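Local coordinates for protein 6-carboxyhexanoate--coa ligase (Bacillus subtilis, PDB 5FLG) that belongs to the 6-carboxyhexanoate--CoA ligase family of enzymes and binds phosphoaminophosphonic acid-adenylate ester, pimelic acid and magnesium, at residues A[8-13]-A[146-151]; A[50-55]-A[60-65]; A[155-160]-A[170-175]; A[175-180]-A[250-255]. All blocks are in the same frame, centred on the assembly; numbering follows the deposited sequence.

Contact 1 (A[8-13]-A[146-151]). With ANP (phosphoaminophosphonic acid-adenylate ester), chain D.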
# COMPACT_ATOMS: atom_id res chain seq x y z
N PHE A 8 11.80 -10.96 9.42
CA PHE A 8 11.01 -11.10 8.21
C PHE A 8 9.90 -10.07 8.08
O PHE A 8 9.50 -9.42 9.06
CB PHE A 8 10.45 -12.51 8.10
CG PHE A 8 11.44 -13.52 7.60
CD1 PHE A 8 12.34 -14.12 8.47
CD2 PHE A 8 11.46 -13.90 6.26
CE1 PHE A 8 13.31 -15.00 8.00
CE2 PHE A 8 12.42 -14.78 5.78
CZ PHE A 8 13.38 -15.29 6.64
N TYR A 9 9.53 -9.81 6.81
CA TYR A 9 8.56 -8.78 6.47
C TYR A 9 7.47 -9.35 5.61
O TYR A 9 7.74 -10.12 4.70
CB TYR A 9 9.25 -7.62 5.73
CG TYR A 9 10.22 -6.86 6.59
CD1 TYR A 9 11.47 -7.39 6.85
CD2 TYR A 9 9.87 -5.68 7.21
CE1 TYR A 9 12.36 -6.75 7.67
CE2 TYR A 9 10.77 -5.00 8.01
CZ TYR A 9 11.99 -5.56 8.27
OH TYR A 9 12.88 -4.96 9.11
N SER A 10 6.22 -9.06 5.99
CA SER A 10 5.06 -9.39 5.19
C SER A 10 4.89 -8.33 4.09
O SER A 10 4.81 -7.14 4.39
CB SER A 10 3.79 -9.40 6.06
OG SER A 10 2.64 -9.65 5.27
N VAL A 11 4.80 -8.74 2.85
CA VAL A 11 4.61 -7.78 1.74
C VAL A 11 3.40 -8.21 0.97
O VAL A 11 3.33 -9.35 0.49
CB VAL A 11 5.82 -7.72 0.77
CG1 VAL A 11 5.66 -6.53 -0.16
CG2 VAL A 11 7.13 -7.58 1.51
N ARG A 12 2.39 -7.34 0.94
CA ARG A 12 1.11 -7.66 0.36
C ARG A 12 0.71 -6.66 -0.70
O ARG A 12 1.10 -5.49 -0.65
CB ARG A 12 0.01 -7.67 1.45
CG ARG A 12 0.14 -8.84 2.41
CD ARG A 12 -1.00 -8.82 3.44
NE ARG A 12 -0.87 -7.68 4.33
CZ ARG A 12 -1.86 -7.22 5.11
NH1 ARG A 12 -3.09 -7.67 4.95
NH2 ARG A 12 -1.61 -6.29 6.01
N MET A 13 -0.09 -7.14 -1.65
CA MET A 13 -0.53 -6.35 -2.77
C MET A 13 -1.95 -6.73 -3.09
O MET A 13 -2.27 -7.90 -3.19
CB MET A 13 0.36 -6.60 -4.01
CG MET A 13 -0.09 -5.85 -5.28
SD MET A 13 -1.28 -6.73 -6.34
CE MET A 13 -0.32 -8.12 -6.89
N ARG A 146 -8.27 -14.02 3.61
CA ARG A 146 -7.07 -13.92 2.77
C ARG A 146 -5.88 -14.46 3.54
O ARG A 146 -5.43 -13.88 4.49
CB ARG A 146 -6.81 -12.49 2.34
CG ARG A 146 -5.75 -12.39 1.22
CD ARG A 146 -6.29 -12.72 -0.18
NE ARG A 146 -5.16 -12.81 -1.13
CZ ARG A 146 -5.23 -13.00 -2.45
NH1 ARG A 146 -6.39 -13.15 -3.07
NH2 ARG A 146 -4.09 -13.15 -3.15
N VAL A 147 -5.40 -15.63 3.14
CA VAL A 147 -4.26 -16.24 3.77
C VAL A 147 -3.01 -15.43 3.44
O VAL A 147 -2.80 -15.02 2.29
CB VAL A 147 -4.10 -17.68 3.27
CG1 VAL A 147 -2.90 -18.34 3.95
CG2 VAL A 147 -5.38 -18.47 3.55
N SER A 148 -2.25 -15.11 4.47
CA SER A 148 -1.14 -14.23 4.32
C SER A 148 0.09 -14.78 5.06
O SER A 148 -0.01 -15.73 5.83
CB SER A 148 -1.57 -12.88 4.85
OG SER A 148 -0.61 -11.90 4.56
N ARG A 149 1.24 -14.14 4.84
CA ARG A 149 2.45 -14.40 5.61
C ARG A 149 2.94 -15.80 5.41
O ARG A 149 3.32 -16.49 6.37
CB ARG A 149 2.20 -14.17 7.09
CG ARG A 149 1.98 -12.72 7.39
CD ARG A 149 1.68 -12.52 8.85
NE ARG A 149 1.56 -11.10 9.15
CZ ARG A 149 1.82 -10.58 10.34
NH1 ARG A 149 2.11 -11.39 11.37
NH2 ARG A 149 1.76 -9.27 10.50
N MET A 150 2.87 -16.25 4.16
CA MET A 150 3.52 -17.49 3.77
C MET A 150 4.34 -17.25 2.51
O MET A 150 4.03 -16.34 1.74
CB MET A 150 2.52 -18.59 3.54
CG MET A 150 1.67 -18.44 2.27
SD MET A 150 0.36 -17.23 2.47
CE MET A 150 -0.66 -17.55 1.05
N ASP A 151 5.38 -18.03 2.31
CA ASP A 151 6.24 -17.88 1.11
C ASP A 151 7.17 -19.07 1.04
O ASP A 151 7.19 -19.91 1.96
CB ASP A 151 7.06 -16.61 1.23
CG ASP A 151 7.47 -16.00 -0.14
OD1 ASP A 151 7.48 -16.72 -1.16
OD2 ASP A 151 7.68 -14.77 -0.18
PG ANP D . -3.30 -13.65 -8.97
O1G ANP D . -2.60 -12.38 -9.36
O2G ANP D . -3.99 -14.31 -10.14
O3G ANP D . -2.49 -14.63 -8.19
PB ANP D . -5.20 -14.12 -6.74
O1B ANP D . -4.08 -14.68 -5.94
O2B ANP D . -6.29 -13.30 -6.16
N3B ANP D . -4.55 -13.08 -7.95
PA ANP D . -5.34 -16.79 -7.81
O1A ANP D . -5.68 -17.29 -9.13
O2A ANP D . -3.96 -16.89 -7.23
O3A ANP D . -5.91 -15.30 -7.59
O5' ANP D . -6.36 -17.60 -6.80
C5' ANP D . -7.63 -18.00 -7.24
C4' ANP D . -8.67 -17.66 -6.17
O4' ANP D . -8.28 -18.27 -4.93
C3' ANP D . -8.76 -16.16 -5.91
O3' ANP D . -9.76 -15.55 -6.71
C2' ANP D . -9.17 -16.10 -4.47
O2' ANP D . -10.57 -16.34 -4.38
C1' ANP D . -8.44 -17.29 -3.90
N9 ANP D . -7.16 -16.84 -3.34
C8 ANP D . -6.02 -16.46 -4.02
N7 ANP D . -5.03 -16.19 -3.15
C5 ANP D . -5.55 -16.35 -1.89
C6 ANP D . -5.09 -16.19 -0.50
N6 ANP D . -3.86 -15.77 -0.21
N1 ANP D . -5.95 -16.49 0.50
C2 ANP D . -7.20 -16.88 0.25
N3 ANP D . -7.69 -17.11 -0.98
C4 ANP D . -6.95 -16.76 -2.05
O HOH W 1 2.39 -11.80 3.53
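Ser10 and Arg12, on the middle strand of a three-stranded antiparallel sheet, face Ser148 and Arg149, in a loop that lines the adenine part of the nucleotide pocket. No direct hydrogen bond joins the two segments. Arg12 CD lies 3.3 Å from Ser148 OG, and Ser10 OG sits beside Arg149 CG. Arg149 runs past Ser10 as an extended chain and ends in salt bridges to Glu71 and Glu67. Arg146, three residues before Arg149, serves the ligand. From CB its chain bends at CG (chi2 79°), where it passes the amino group of the base. CD reaches C6 of ANP at 3.7 Å, and NE is near C6 and N6. The guanidinium then lies over the base, roughly parallel to it, with ANP N7 above one face and toward its rim. At the tip, NH1 gives a nearly straight bond (170°) to ANP O2B at 3.1 Å, and NH2 binds O1B. Glu32 and Arg124 O also take bonds from this end, so it is held from several directions. Val147 reads the base by its backbone: its N donates to ANP N1 and its O accepts from N6, both at 2.8 Å. One water bridges the segments, bonded to Ser10 OG at 2.8 Å and accepting from Arg149 N at 2.9 Å.

Contact 2 (A[50-55]-A[60-65]). With ANP (phosphoaminophosphonic acid-adenylate ester), chain D.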
# COMPACT_ATOMS: atom_id res chain seq x y z
N LYS A 50 3.22 -8.25 -11.25
CA LYS A 50 2.17 -9.25 -11.23
C LYS A 50 0.82 -8.59 -11.36
O LYS A 50 -0.03 -9.02 -12.13
CB LYS A 50 2.31 -10.01 -9.92
CG LYS A 50 1.14 -10.85 -9.52
CD LYS A 50 1.54 -11.50 -8.20
CE LYS A 50 0.39 -12.28 -7.58
NZ LYS A 50 0.34 -13.59 -8.27
N GLY A 51 0.64 -7.48 -10.69
CA GLY A 51 -0.60 -6.75 -10.78
C GLY A 51 -0.80 -6.02 -12.13
O GLY A 51 -1.93 -5.95 -12.63
N LEU A 52 0.29 -5.53 -12.73
CA LEU A 52 0.19 -4.74 -13.98
C LEU A 52 0.06 -5.59 -15.25
O LEU A 52 -0.38 -5.10 -16.26
CB LEU A 52 1.39 -3.83 -14.15
CG LEU A 52 1.56 -2.72 -13.11
CD1 LEU A 52 2.76 -1.88 -13.46
CD2 LEU A 52 0.31 -1.87 -12.98
N SER A 53 0.44 -6.85 -15.21
CA SER A 53 0.42 -7.64 -16.42
C SER A 53 -0.61 -8.76 -16.30
O SER A 53 -0.38 -9.86 -16.77
CB SER A 53 1.81 -8.24 -16.64
OG SER A 53 2.12 -9.10 -15.56
N HIS A 54 -1.70 -8.52 -15.59
CA HIS A 54 -2.61 -9.62 -15.30
C HIS A 54 -3.56 -9.86 -16.46
O HIS A 54 -4.10 -8.92 -17.04
CB HIS A 54 -3.39 -9.34 -14.01
CG HIS A 54 -3.86 -10.59 -13.33
ND1 HIS A 54 -4.81 -11.41 -13.89
CD2 HIS A 54 -3.36 -11.26 -12.27
CE1 HIS A 54 -4.97 -12.47 -13.12
NE2 HIS A 54 -4.08 -12.42 -12.15
N SER A 55 -3.85 -11.13 -16.73
CA SER A 55 -4.80 -11.52 -17.77
C SER A 55 -6.25 -11.10 -17.46
O SER A 55 -7.09 -11.16 -18.34
CB SER A 55 -4.75 -13.04 -17.95
OG SER A 55 -5.26 -13.72 -16.79
N ASP A 60 -6.76 -0.01 -12.19
CA ASP A 60 -6.70 1.43 -11.96
C ASP A 60 -6.48 1.76 -10.50
O ASP A 60 -6.48 2.93 -10.12
CB ASP A 60 -7.96 2.15 -12.48
CG ASP A 60 -9.23 1.53 -12.00
OD1 ASP A 60 -9.37 1.26 -10.78
OD2 ASP A 60 -10.11 1.32 -12.86
N PHE A 61 -6.28 0.72 -9.69
CA PHE A 61 -6.08 0.88 -8.27
C PHE A 61 -5.19 -0.24 -7.76
O PHE A 61 -5.36 -1.40 -8.16
CB PHE A 61 -7.41 0.82 -7.53
CG PHE A 61 -7.26 0.87 -6.07
CD1 PHE A 61 -6.89 -0.28 -5.38
CD2 PHE A 61 -7.28 2.07 -5.41
CE1 PHE A 61 -6.68 -0.23 -4.02
CE2 PHE A 61 -7.09 2.13 -4.04
CZ PHE A 61 -6.74 0.99 -3.35
N MET A 62 -4.18 0.11 -6.98
CA MET A 62 -3.32 -0.91 -6.39
C MET A 62 -2.73 -0.40 -5.10
O MET A 62 -2.43 0.78 -4.96
CB MET A 62 -2.21 -1.33 -7.37
CG MET A 62 -1.29 -2.42 -6.84
SD MET A 62 0.13 -2.79 -7.91
CE MET A 62 -0.71 -3.04 -9.47
N GLN A 63 -2.65 -1.30 -4.12
CA GLN A 63 -1.96 -1.09 -2.88
C GLN A 63 -0.86 -2.12 -2.68
O GLN A 63 -1.08 -3.31 -2.86
CB GLN A 63 -2.93 -1.23 -1.71
CG GLN A 63 -4.08 -0.26 -1.76
CD GLN A 63 -4.95 -0.32 -0.49
OE1 GLN A 63 -5.54 -1.35 -0.16
NE2 GLN A 63 -5.07 0.82 0.18
N ILE A 64 0.26 -1.69 -2.13
CA ILE A 64 1.34 -2.60 -1.78
C ILE A 64 1.81 -2.13 -0.44
O ILE A 64 1.96 -0.94 -0.21
CB ILE A 64 2.56 -2.49 -2.76
CG1 ILE A 64 2.13 -2.72 -4.20
CG2 ILE A 64 3.61 -3.49 -2.37
CD1 ILE A 64 3.29 -2.80 -5.20
N GLN A 65 1.96 -3.07 0.49
CA GLN A 65 2.29 -2.73 1.85
C GLN A 65 3.35 -3.72 2.37
O GLN A 65 3.29 -4.90 2.07
CB GLN A 65 1.03 -2.80 2.70
CG GLN A 65 1.28 -2.75 4.20
CD GLN A 65 0.04 -3.05 5.02
OE1 GLN A 65 0.04 -3.95 5.88
NE2 GLN A 65 -1.02 -2.29 4.79
PG ANP D . -3.30 -13.65 -8.97
O1G ANP D . -2.60 -12.38 -9.36
O2G ANP D . -3.99 -14.31 -10.14
O3G ANP D . -2.49 -14.63 -8.19
PB ANP D . -5.20 -14.12 -6.74
O1B ANP D . -4.08 -14.68 -5.94
O2B ANP D . -6.29 -13.30 -6.16
N3B ANP D . -4.55 -13.08 -7.95
PA ANP D . -5.34 -16.79 -7.81
O1A ANP D . -5.68 -17.29 -9.13
O2A ANP D . -3.96 -16.89 -7.23
O3A ANP D . -5.91 -15.30 -7.59
O5' ANP D . -6.36 -17.60 -6.80
C5' ANP D . -7.63 -18.00 -7.24
C4' ANP D . -8.67 -17.66 -6.17
O4' ANP D . -8.28 -18.27 -4.93
C3' ANP D . -8.76 -16.16 -5.91
O3' ANP D . -9.76 -15.55 -6.71
C2' ANP D . -9.17 -16.10 -4.47
O2' ANP D . -10.57 -16.34 -4.38
C1' ANP D . -8.44 -17.29 -3.90
N9 ANP D . -7.16 -16.84 -3.34
C8 ANP D . -6.02 -16.46 -4.02
N7 ANP D . -5.03 -16.19 -3.15
C5 ANP D . -5.55 -16.35 -1.89
C6 ANP D . -5.09 -16.19 -0.50
N6 ANP D . -3.86 -15.77 -0.21
N1 ANP D . -5.95 -16.49 0.50
C2 ANP D . -7.20 -16.88 0.25
N3 ANP D . -7.69 -17.11 -0.98
C4 ANP D . -6.95 -16.76 -2.05
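Gly51 and Leu52, in the last turn of helix 40-52, rest on the methyl of Met62 from strand 61-68. Just before them, Lys50 leads away from the strand. Its chain is extended until it bends at CE, and NZ reaches ANP O3G at 3.0 Å. Glu174 also pairs with this amino group. At Gly51 the backbone itself meets the strand, with CA 3.9 Å from Met62 CE. Leu52 CD2 touches the same methyl at 3.8 Å, the two side chains crossing at about a right angle. A bend at chi3 (-51°) turns the Met62 methyl to this spot. The helix then ends, and Ser53 leaves helical geometry. His54 turns back to the ligand. Its NE2 donates to ANP O2G at 2.8 Å, nearly straight (171°), with the oxygen near the ring plane. Arg56 N bonds to ND1 and fixes the ring's rotation. Strand 61-68 also pairs with a strand of the second subunit, extending the sheet. The helix end and the following loop thus contribute Lys50 and His54 to the gamma-phosphate end of the nucleotide site.

Contact 3 (A[155-160]-A[170-175]). With PML (pimelic acid), chain C.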
# COMPACT_ATOMS: atom_id res chain seq x y z
N ALA A 155 14.89 -20.44 -4.49
CA ALA A 155 15.97 -21.39 -4.80
C ALA A 155 15.59 -22.79 -4.35
O ALA A 155 15.74 -23.79 -5.07
CB ALA A 155 17.25 -20.92 -4.12
N ASN A 156 14.91 -22.85 -3.21
CA ASN A 156 14.47 -24.15 -2.68
C ASN A 156 13.29 -24.65 -3.50
O ASN A 156 13.27 -25.78 -3.95
CB ASN A 156 14.16 -23.98 -1.19
CG ASN A 156 13.63 -25.26 -0.55
OD1 ASN A 156 12.47 -25.56 -0.72
ND2 ASN A 156 14.53 -26.13 -0.16
N PHE A 157 12.41 -23.76 -3.91
CA PHE A 157 11.33 -24.16 -4.81
C PHE A 157 11.80 -24.71 -6.14
O PHE A 157 11.30 -25.74 -6.61
CB PHE A 157 10.39 -22.98 -5.09
CG PHE A 157 9.37 -23.27 -6.16
CD1 PHE A 157 8.30 -24.11 -5.90
CD2 PHE A 157 9.44 -22.66 -7.42
CE1 PHE A 157 7.44 -24.50 -6.92
CE2 PHE A 157 8.54 -22.97 -8.41
CZ PHE A 157 7.51 -23.87 -8.15
N GLU A 158 12.78 -24.06 -6.77
CA GLU A 158 13.27 -24.57 -8.05
C GLU A 158 13.85 -25.98 -7.91
O GLU A 158 13.59 -26.87 -8.74
CB GLU A 158 14.33 -23.63 -8.62
CG GLU A 158 13.78 -22.29 -9.11
CD GLU A 158 13.30 -22.32 -10.57
OE1 GLU A 158 13.89 -23.06 -11.40
OE2 GLU A 158 12.33 -21.59 -10.92
N LYS A 159 14.57 -26.20 -6.83
CA LYS A 159 15.08 -27.54 -6.55
C LYS A 159 13.95 -28.54 -6.36
O LYS A 159 13.92 -29.59 -7.02
CB LYS A 159 15.95 -27.52 -5.30
CG LYS A 159 16.82 -28.74 -5.19
CD LYS A 159 18.10 -28.48 -4.41
CE LYS A 159 19.09 -29.60 -4.69
NZ LYS A 159 20.39 -29.43 -3.97
N TRP A 160 12.94 -28.15 -5.59
CA TRP A 160 11.78 -29.02 -5.42
C TRP A 160 11.08 -29.35 -6.75
O TRP A 160 10.73 -30.49 -7.04
CB TRP A 160 10.77 -28.39 -4.45
CG TRP A 160 9.50 -29.11 -4.43
CD1 TRP A 160 9.12 -30.09 -3.55
CD2 TRP A 160 8.39 -28.87 -5.28
NE1 TRP A 160 7.86 -30.54 -3.87
CE2 TRP A 160 7.38 -29.79 -4.91
CE3 TRP A 160 8.15 -28.00 -6.34
CZ2 TRP A 160 6.16 -29.84 -5.54
CZ3 TRP A 160 6.94 -28.08 -7.00
CH2 TRP A 160 5.94 -28.97 -6.58
N SER A 170 5.61 -19.84 -11.03
CA SER A 170 5.24 -19.05 -9.88
C SER A 170 3.87 -19.42 -9.31
O SER A 170 3.65 -19.30 -8.12
CB SER A 170 5.22 -17.59 -10.25
OG SER A 170 6.49 -17.19 -10.65
N ARG A 171 2.90 -19.62 -10.20
CA ARG A 171 1.56 -20.02 -9.80
C ARG A 171 1.64 -21.21 -8.83
O ARG A 171 0.84 -21.31 -7.88
CB ARG A 171 0.74 -20.44 -11.03
CG ARG A 171 -0.03 -19.32 -11.71
CD ARG A 171 -1.10 -19.88 -12.63
NE ARG A 171 -1.95 -18.83 -13.23
CZ ARG A 171 -1.79 -18.37 -14.46
NH1 ARG A 171 -0.76 -18.78 -15.18
NH2 ARG A 171 -2.60 -17.44 -14.96
N ILE A 172 2.49 -22.19 -9.17
CA ILE A 172 2.51 -23.45 -8.41
C ILE A 172 3.20 -23.22 -7.08
O ILE A 172 2.69 -23.61 -6.00
CB ILE A 172 3.20 -24.58 -9.18
CG1 ILE A 172 2.38 -24.95 -10.41
CG2 ILE A 172 3.42 -25.79 -8.28
CD1 ILE A 172 3.18 -25.73 -11.45
N LYS A 173 4.27 -22.43 -7.12
CA LYS A 173 4.93 -22.03 -5.88
C LYS A 173 3.99 -21.34 -4.89
O LYS A 173 3.93 -21.70 -3.71
CB LYS A 173 6.08 -21.12 -6.16
CG LYS A 173 6.93 -20.88 -4.93
CD LYS A 173 8.09 -19.95 -5.24
CE LYS A 173 7.59 -18.65 -5.83
NZ LYS A 173 8.61 -17.62 -5.68
N GLU A 174 3.20 -20.41 -5.40
CA GLU A 174 2.26 -19.68 -4.59
C GLU A 174 1.14 -20.57 -4.07
O GLU A 174 0.87 -20.59 -2.89
CB GLU A 174 1.71 -18.46 -5.34
CG GLU A 174 2.73 -17.34 -5.49
CD GLU A 174 2.46 -16.37 -6.67
OE1 GLU A 174 1.42 -16.45 -7.36
OE2 GLU A 174 3.32 -15.50 -6.91
N ALA A 175 0.58 -21.40 -4.94
CA ALA A 175 -0.53 -22.21 -4.57
C ALA A 175 -0.10 -23.25 -3.56
O ALA A 175 -0.85 -23.56 -2.61
CB ALA A 175 -1.11 -22.88 -5.78
C1 PML C . -1.23 -25.59 -9.88
O11 PML C . -0.82 -26.54 -9.14
O12 PML C . -0.82 -25.48 -11.09
C2 PML C . -2.51 -24.85 -9.42
C3 PML C . -2.44 -23.34 -9.30
C4 PML C . -3.78 -22.64 -9.59
C5 PML C . -4.23 -21.65 -8.53
C6 PML C . -4.66 -20.29 -9.07
C7 PML C . -3.53 -19.59 -9.84
O71 PML C . -2.45 -19.35 -9.24
O72 PML C . -3.74 -19.17 -11.00
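Phe157 and Lys173 both set CG anti to the backbone N (chi1 172° and -170°), which brings the ring and the lysine chain together between the two helices. Lys173 CB stands 3.5 Å from the ring centroid, almost on its normal, in a CH-pi contact. CG continues over the face toward the ring's root, 3.6 Å from Phe157 CG. The chain then turns at chi3 and carries the amino group off, to a long, weak ion pair with Asp154. Ile172 meets both aromatics with one branch: its CG2 is 4.4 Å from Phe157 CE1 and equally far from Trp160 CZ3. Its other branch faces pimelic acid, with CG1 3.3 Å from O12. The axes of segments 155-160 and 170-175 cross at 106°, so only a few residues meet. Arg171 points away from Phe157. Its NE donates to pimelic acid O72 at 2.9 Å, from the edge of the guanidinium, and its NH2 bridges to Asp197 of the magnesium site. The contact between the helices is therefore apolar, made by one face of Phe157, the methylenes of Lys173 and the CG2 methyl of Ile172. The lysine amino group lies off the ring. On the ligand side, the carboxylates of pimelic acid and Asp197 would probably offset the charge of Arg171.

Contact 4 (A[175-180]-A[250-255]). With ANP (phosphoaminophosphonic acid-adenylate ester), chain D.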
# COMPACT_ATOMS: atom_id res chain seq x y z
N ALA A 175 0.58 -21.40 -4.94
CA ALA A 175 -0.53 -22.21 -4.57
C ALA A 175 -0.10 -23.25 -3.56
O ALA A 175 -0.85 -23.56 -2.61
CB ALA A 175 -1.11 -22.88 -5.78
N LEU A 176 1.03 -23.90 -3.82
CA LEU A 176 1.49 -24.97 -2.94
C LEU A 176 1.92 -24.40 -1.58
O LEU A 176 1.73 -25.04 -0.53
CB LEU A 176 2.58 -25.81 -3.61
CG LEU A 176 3.08 -27.06 -2.88
CD1 LEU A 176 1.96 -27.97 -2.35
CD2 LEU A 176 3.99 -27.84 -3.81
N ALA A 177 2.47 -23.19 -1.57
CA ALA A 177 2.80 -22.56 -0.29
C ALA A 177 1.53 -22.32 0.52
O ALA A 177 1.50 -22.59 1.75
CB ALA A 177 3.54 -21.27 -0.48
N LEU A 178 0.52 -21.75 -0.16
CA LEU A 178 -0.77 -21.52 0.48
C LEU A 178 -1.38 -22.80 1.00
O LEU A 178 -1.83 -22.87 2.15
CB LEU A 178 -1.73 -20.83 -0.50
CG LEU A 178 -3.05 -20.35 0.11
CD1 LEU A 178 -3.65 -19.23 -0.73
CD2 LEU A 178 -4.02 -21.52 0.22
N ALA A 179 -1.50 -23.79 0.11
CA ALA A 179 -2.13 -25.01 0.44
C ALA A 179 -1.43 -25.72 1.58
O ALA A 179 -2.10 -26.33 2.40
CB ALA A 179 -2.26 -25.93 -0.74
N SER A 180 -0.10 -25.68 1.60
CA SER A 180 0.63 -26.27 2.70
C SER A 180 0.38 -25.58 4.04
O SER A 180 0.19 -26.22 5.08
CB SER A 180 2.12 -26.30 2.37
OG SER A 180 2.33 -27.08 1.23
N ILE A 250 4.73 -18.56 7.81
CA ILE A 250 5.15 -19.85 7.35
C ILE A 250 6.14 -19.66 6.20
O ILE A 250 5.89 -18.90 5.27
CB ILE A 250 3.95 -20.64 6.86
CG1 ILE A 250 3.01 -20.98 8.04
CG2 ILE A 250 4.41 -21.93 6.21
CD1 ILE A 250 3.46 -22.19 8.82
N LEU A 251 7.27 -20.34 6.29
CA LEU A 251 8.15 -20.53 5.13
C LEU A 251 8.16 -21.98 4.73
O LEU A 251 8.19 -22.87 5.58
CB LEU A 251 9.57 -20.09 5.44
CG LEU A 251 9.79 -18.60 5.58
CD1 LEU A 251 11.23 -18.32 6.00
CD2 LEU A 251 9.45 -17.86 4.29
N ILE A 252 8.10 -22.24 3.43
CA ILE A 252 8.21 -23.58 2.93
C ILE A 252 9.70 -23.90 2.67
O ILE A 252 10.42 -23.14 2.02
CB ILE A 252 7.43 -23.76 1.64
CG1 ILE A 252 5.99 -23.31 1.83
CG2 ILE A 252 7.52 -25.19 1.17
CD1 ILE A 252 5.23 -24.13 2.85
N GLU A 253 10.18 -25.03 3.16
CA GLU A 253 11.50 -25.50 2.81
C GLU A 253 11.40 -26.98 2.58
O GLU A 253 11.09 -27.74 3.50
CB GLU A 253 12.52 -25.22 3.90
CG GLU A 253 13.94 -25.46 3.42
CD GLU A 253 14.94 -25.66 4.54
OE1 GLU A 253 14.88 -24.92 5.55
OE2 GLU A 253 15.84 -26.53 4.37
N TRP A 254 11.61 -27.38 1.33
CA TRP A 254 11.63 -28.79 1.02
C TRP A 254 13.01 -29.37 1.29
O TRP A 254 14.01 -28.75 0.96
CB TRP A 254 11.26 -28.98 -0.40
CG TRP A 254 11.54 -30.33 -0.91
CD1 TRP A 254 10.82 -31.45 -0.68
CD2 TRP A 254 12.61 -30.71 -1.77
NE1 TRP A 254 11.37 -32.51 -1.34
CE2 TRP A 254 12.46 -32.08 -2.04
CE3 TRP A 254 13.65 -30.01 -2.39
CZ2 TRP A 254 13.30 -32.76 -2.92
CZ3 TRP A 254 14.50 -30.70 -3.24
CH2 TRP A 254 14.33 -32.07 -3.47
N GLU A 255 13.07 -30.44 2.07
CA GLU A 255 14.34 -31.09 2.42
C GLU A 255 14.66 -32.17 1.43
O GLU A 255 14.04 -33.24 1.43
CB GLU A 255 14.24 -31.73 3.81
CG GLU A 255 13.79 -30.78 4.90
CD GLU A 255 14.94 -30.15 5.65
OE1 GLU A 255 15.79 -30.92 6.16
OE2 GLU A 255 14.97 -28.91 5.77
PG ANP D . -3.30 -13.65 -8.97
O1G ANP D . -2.60 -12.38 -9.36
O2G ANP D . -3.99 -14.31 -10.14
O3G ANP D . -2.49 -14.63 -8.19
PB ANP D . -5.20 -14.12 -6.74
O1B ANP D . -4.08 -14.68 -5.94
O2B ANP D . -6.29 -13.30 -6.16
N3B ANP D . -4.55 -13.08 -7.95
PA ANP D . -5.34 -16.79 -7.81
O1A ANP D . -5.68 -17.29 -9.13
O2A ANP D . -3.96 -16.89 -7.23
O3A ANP D . -5.91 -15.30 -7.59
O5' ANP D . -6.36 -17.60 -6.80
C5' ANP D . -7.63 -18.00 -7.24
C4' ANP D . -8.67 -17.66 -6.17
O4' ANP D . -8.28 -18.27 -4.93
C3' ANP D . -8.76 -16.16 -5.91
O3' ANP D . -9.76 -15.55 -6.71
C2' ANP D . -9.17 -16.10 -4.47
O2' ANP D . -10.57 -16.34 -4.38
C1' ANP D . -8.44 -17.29 -3.90
N9 ANP D . -7.16 -16.84 -3.34
C8 ANP D . -6.02 -16.46 -4.02
N7 ANP D . -5.03 -16.19 -3.15
C5 ANP D . -5.55 -16.35 -1.89
C6 ANP D . -5.09 -16.19 -0.50
N6 ANP D . -3.86 -15.77 -0.21
N1 ANP D . -5.95 -16.49 0.50
C2 ANP D . -7.20 -16.88 0.25
N3 ANP D . -7.69 -17.11 -0.98
C4 ANP D . -6.95 -16.76 -2.05
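Ile252 lays its CG1 branch over Ala177, with CG1 3.9 Å from both CA and CB of that residue. This is helix-on-sheet packing: helix 170-184 lies against strand 250-252, the middle strand of a small parallel sheet. The ethyl arm of Ile252 is folded (chi1 -54°, chi2 -63°), which carries CD1 along the helix to Ser180 CB at 3.8 Å. Ala177 and Ser180 are three residues apart, so the arm touches two residues nearly one turn apart. Next to the small side chain of Ala177, the isoleucine comes close to the helix backbone. Ile76 and Trp152 also pack on Ile252. Leu178 points away from the strand, and its CD1 is 3.4 Å from ANP C6, so one helix serves both the sheet and the base. Ser180 turns its hydroxyl back along the helix and also bonds Leu79 N. Leu176 O accepts from Ser180 OG at 2.8 Å and from Ser180 N at 2.9 Å, the two donors coming from opposite faces of the carbonyl plane.

How the contacts relate
From the N terminus, contact 1 opens on strand 8-17 and closes the longest loop at 146-151. Contact 2 is nested within it, a short closure between helix 40-52 and strand 61-68. That strand pairs with strand 8-17, as in the bond from Gln65 N to Arg12 O. Contact 3 follows in series and joins two successive helices. Contact 4 comes next, starting on the same helix 170-184 at the shared Ala175 and closing near the C terminus. No loops cross. Strand 250-252 pairs with 150-151, so contacts 1 and 4 meet in the parallel sheet. A salt bridge from Lys50 to Glu174 links contacts 2 and 3. Contacts 1, 2 and 4 all touch ANP.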